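Local coordinates for malonyl CoA-acyl carrier protein transacylase (Burkholderia pseudomallei, PDB 3G87) that probably transfers the malonyl group from malonyl-CoA to holo acyl carrier protein, releasing free CoA, at residues A[23-28]-A[74-79]. Residues are numbered along the deposited sequence; the frame is centred on the assembly and turned at random.
Sequences GALFDR and YYAKCE
Arg28 reaches from the short helix 25-28 across to Glu79 on helix 59-81 and forms a salt bridge with it at the protein surface. The donor is NH2 of Arg28, the acceptor OE1 of Glu79, 3.1 Å apart, and the N-H...O angle of 147° makes the bond moderately bent. OE1 is met on its anti side, with NH2 lying somewhat out of the carboxylate plane; guanidinium and carboxylate are turned 54° against each other. The pairing is a single bond, for Arg28 NE stays 4.0 Å from Glu79 OE1. A water molecule bridges the bonded atoms, accepting from Arg28 NH2 at 2.9 Å and donating to Glu79 OE1 at 2.6 Å. Asp80 OD1 makes a further salt bridge to NH2, which therefore faces three acceptors with two hydrogens; the bonds cannot all be straight. The positive charge would be expected to favour the ionised form of both carboxylates. NH1 also finds a hydrogen-bond acceptor just beyond the two segments.

CG of Arg28 stands anti to the backbone N (chi1 175°) and the chain runs extended as far as NE, which carries the guanidinium over helix 59-81. There Ala76 lies over one face, displaced toward the rim on the NH1 side, its CB 3.6 Å from Arg28 NH1. The contact belongs to the larger alpha/beta part of the acyltransferase fold (patatin clan), whose parallel sheet holds strands 6-11 and 87-90, apart from the small antiparallel-sheet part; its centre lies about 20 Å from the centre of the chain. Beneath the polar layer Leu25 supplies the apolar part: its CD2 meets the same Ala76 CB at 3.6 Å, and its side chain also touches Thr73. Within the short helix, Arg28 N donates to Ala24 O; along the long one, Glu79 N donates to Tyr75 O.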
loop_
_atom_site.group_PDB
_atom_site.type_symbol
_atom_site.label_atom_id
_atom_site.label_comp_id
_atom_site.label_asym_id
_atom_site.label_seq_id
_atom_site.Cartn_x
_atom_site.Cartn_y
_atom_site.Cartn_z
ATOM N N GLY A 23 13.852 -13.512 4.073
ATOM C CA GLY A 23 15.018 -14.352 3.947
ATOM C C GLY A 23 16.031 -14.166 5.044
ATOM O O GLY A 23 15.714 -14.266 6.165
ATOM N N ALA A 24 17.244 -13.839 4.679
ATOM C CA ALA A 24 18.318 -13.706 5.623
ATOM C C ALA A 24 18.339 -12.382 6.337
ATOM O O ALA A 24 18.973 -12.245 7.323
ATOM C CB ALA A 24 19.587 -13.972 4.971
ATOM N N LEU A 25 17.581 -11.422 5.834
ATOM C CA LEU A 25 17.353 -10.175 6.520
ATOM C C LEU A 25 16.870 -10.316 7.929
ATOM O O LEU A 25 17.153 -9.497 8.707
ATOM C CB LEU A 25 16.351 -9.341 5.795
ATOM C CG LEU A 25 16.810 -8.645 4.526
ATOM C CD1 LEU A 25 15.629 -8.084 3.826
ATOM C CD2 LEU A 25 17.813 -7.587 4.851
ATOM N N PHE A 26 16.115 -11.343 8.238
ATOM C CA PHE A 26 15.604 -11.522 9.576
ATOM C C PHE A 26 16.657 -11.746 10.628
ATOM O O PHE A 26 16.575 -11.225 11.654
ATOM C CB PHE A 26 14.562 -12.641 9.646
ATOM C CG PHE A 26 13.244 -12.251 9.102
ATOM C CD1 PHE A 26 12.797 -12.737 7.921
ATOM C CD2 PHE A 26 12.468 -11.376 9.757
ATOM C CE1 PHE A 26 11.630 -12.336 7.443
ATOM C CE2 PHE A 26 11.342 -11.017 9.274
ATOM C CZ PHE A 26 10.909 -11.478 8.128
ATOM N N ASP A 27 17.614 -12.574 10.348
ATOM C CA ASP A 27 18.755 -12.809 11.226
ATOM C C ASP A 27 19.759 -11.655 11.162
ATOM O O ASP A 27 20.372 -11.351 12.179
ATOM C CB ASP A 27 19.493 -14.088 10.816
ATOM C CG ASP A 27 18.723 -15.363 11.141
ATOM O OD1 ASP A 27 17.938 -15.426 12.127
ATOM O OD2 ASP A 27 18.947 -16.318 10.381
ATOM N N ARG A 28 19.952 -11.026 9.989
ATOM C CA ARG A 28 20.796 -9.844 9.925
ATOM C C ARG A 28 20.316 -8.805 10.909
ATOM O O ARG A 28 21.139 -8.180 11.586
ATOM C CB ARG A 28 20.823 -9.239 8.514
ATOM C CG ARG A 28 21.603 -7.909 8.436
ATOM C CD ARG A 28 21.552 -7.319 6.992
ATOM N NE ARG A 28 22.275 -6.051 6.944
ATOM C CZ ARG A 28 22.664 -5.432 5.835
ATOM N NH1 ARG A 28 22.378 -5.959 4.647
ATOM N NH2 ARG A 28 23.354 -4.288 5.920
ATOM N N TYR A 74 14.533 -1.884 3.613
ATOM C CA TYR A 74 14.902 -0.476 3.695
ATOM C C TYR A 74 16.193 -0.236 4.534
ATOM O O TYR A 74 17.113 0.445 4.085
ATOM C CB TYR A 74 13.724 0.301 4.212
ATOM C CG TYR A 74 14.068 1.663 4.766
ATOM C CD1 TYR A 74 14.314 2.769 3.912
ATOM C CD2 TYR A 74 14.119 1.869 6.163
ATOM C CE1 TYR A 74 14.664 4.026 4.469
ATOM C CE2 TYR A 74 14.455 3.097 6.685
ATOM C CZ TYR A 74 14.714 4.149 5.855
ATOM O OH TYR A 74 15.023 5.325 6.424
ATOM N N TYR A 75 16.267 -0.798 5.742
ATOM C CA TYR A 75 17.517 -0.758 6.515
ATOM C C TYR A 75 18.714 -1.407 5.811
ATOM O O TYR A 75 19.786 -0.829 5.820
ATOM C CB TYR A 75 17.350 -1.370 7.887
ATOM C CG TYR A 75 16.304 -0.694 8.765
ATOM C CD1 TYR A 75 16.303 0.712 8.989
ATOM C CD2 TYR A 75 15.305 -1.459 9.362
ATOM C CE1 TYR A 75 15.340 1.301 9.784
ATOM C CE2 TYR A 75 14.334 -0.859 10.144
ATOM C CZ TYR A 75 14.372 0.493 10.371
ATOM O OH TYR A 75 13.397 1.013 11.192
ATOM N N ALA A 76 18.535 -2.555 5.164
ATOM C CA ALA A 76 19.645 -3.106 4.385
ATOM C C ALA A 76 20.111 -2.095 3.316
ATOM O O ALA A 76 21.283 -1.806 3.170
ATOM C CB ALA A 76 19.279 -4.496 3.716
ATOM N N LYS A 77 19.169 -1.591 2.540
ATOM C CA LYS A 77 19.479 -0.632 1.537
ATOM C C LYS A 77 20.224 0.570 2.111
ATOM O O LYS A 77 21.203 1.005 1.528
ATOM C CB LYS A 77 18.201 -0.183 0.871
ATOM C CG LYS A 77 18.404 0.911 -0.166
ATOM C CD LYS A 77 18.955 0.281 -1.411
ATOM C CE LYS A 77 19.148 1.320 -2.470
ATOM N NZ LYS A 77 19.693 0.580 -3.654
ATOM N N CYS A 78 19.801 1.138 3.214
ATOM C CA CYS A 78 20.452 2.313 3.743
ATOM C C CYS A 78 21.898 2.112 4.110
ATOM O O CYS A 78 22.730 2.872 3.757
ATOM C CB CYS A 78 19.682 2.880 4.932
ATOM S SG CYS A 78 18.205 3.756 4.532
ATOM N N GLU A 79 22.156 1.030 4.800
ATOM C CA GLU A 79 23.478 0.636 5.225
ATOM C C GLU A 79 24.435 0.273 4.100
ATOM O O GLU A 79 25.527 0.644 4.147
ATOM C CB GLU A 79 23.416 -0.483 6.247
ATOM C CG GLU A 79 22.796 -0.109 7.504
ATOM C CD GLU A 79 22.621 -1.260 8.506
ATOM O OE1 GLU A 79 23.089 -2.379 8.337
ATOM O OE2 GLU A 79 21.983 -1.026 9.513
HETATM O O HOH W 1 25.470 -3.134 7.619
#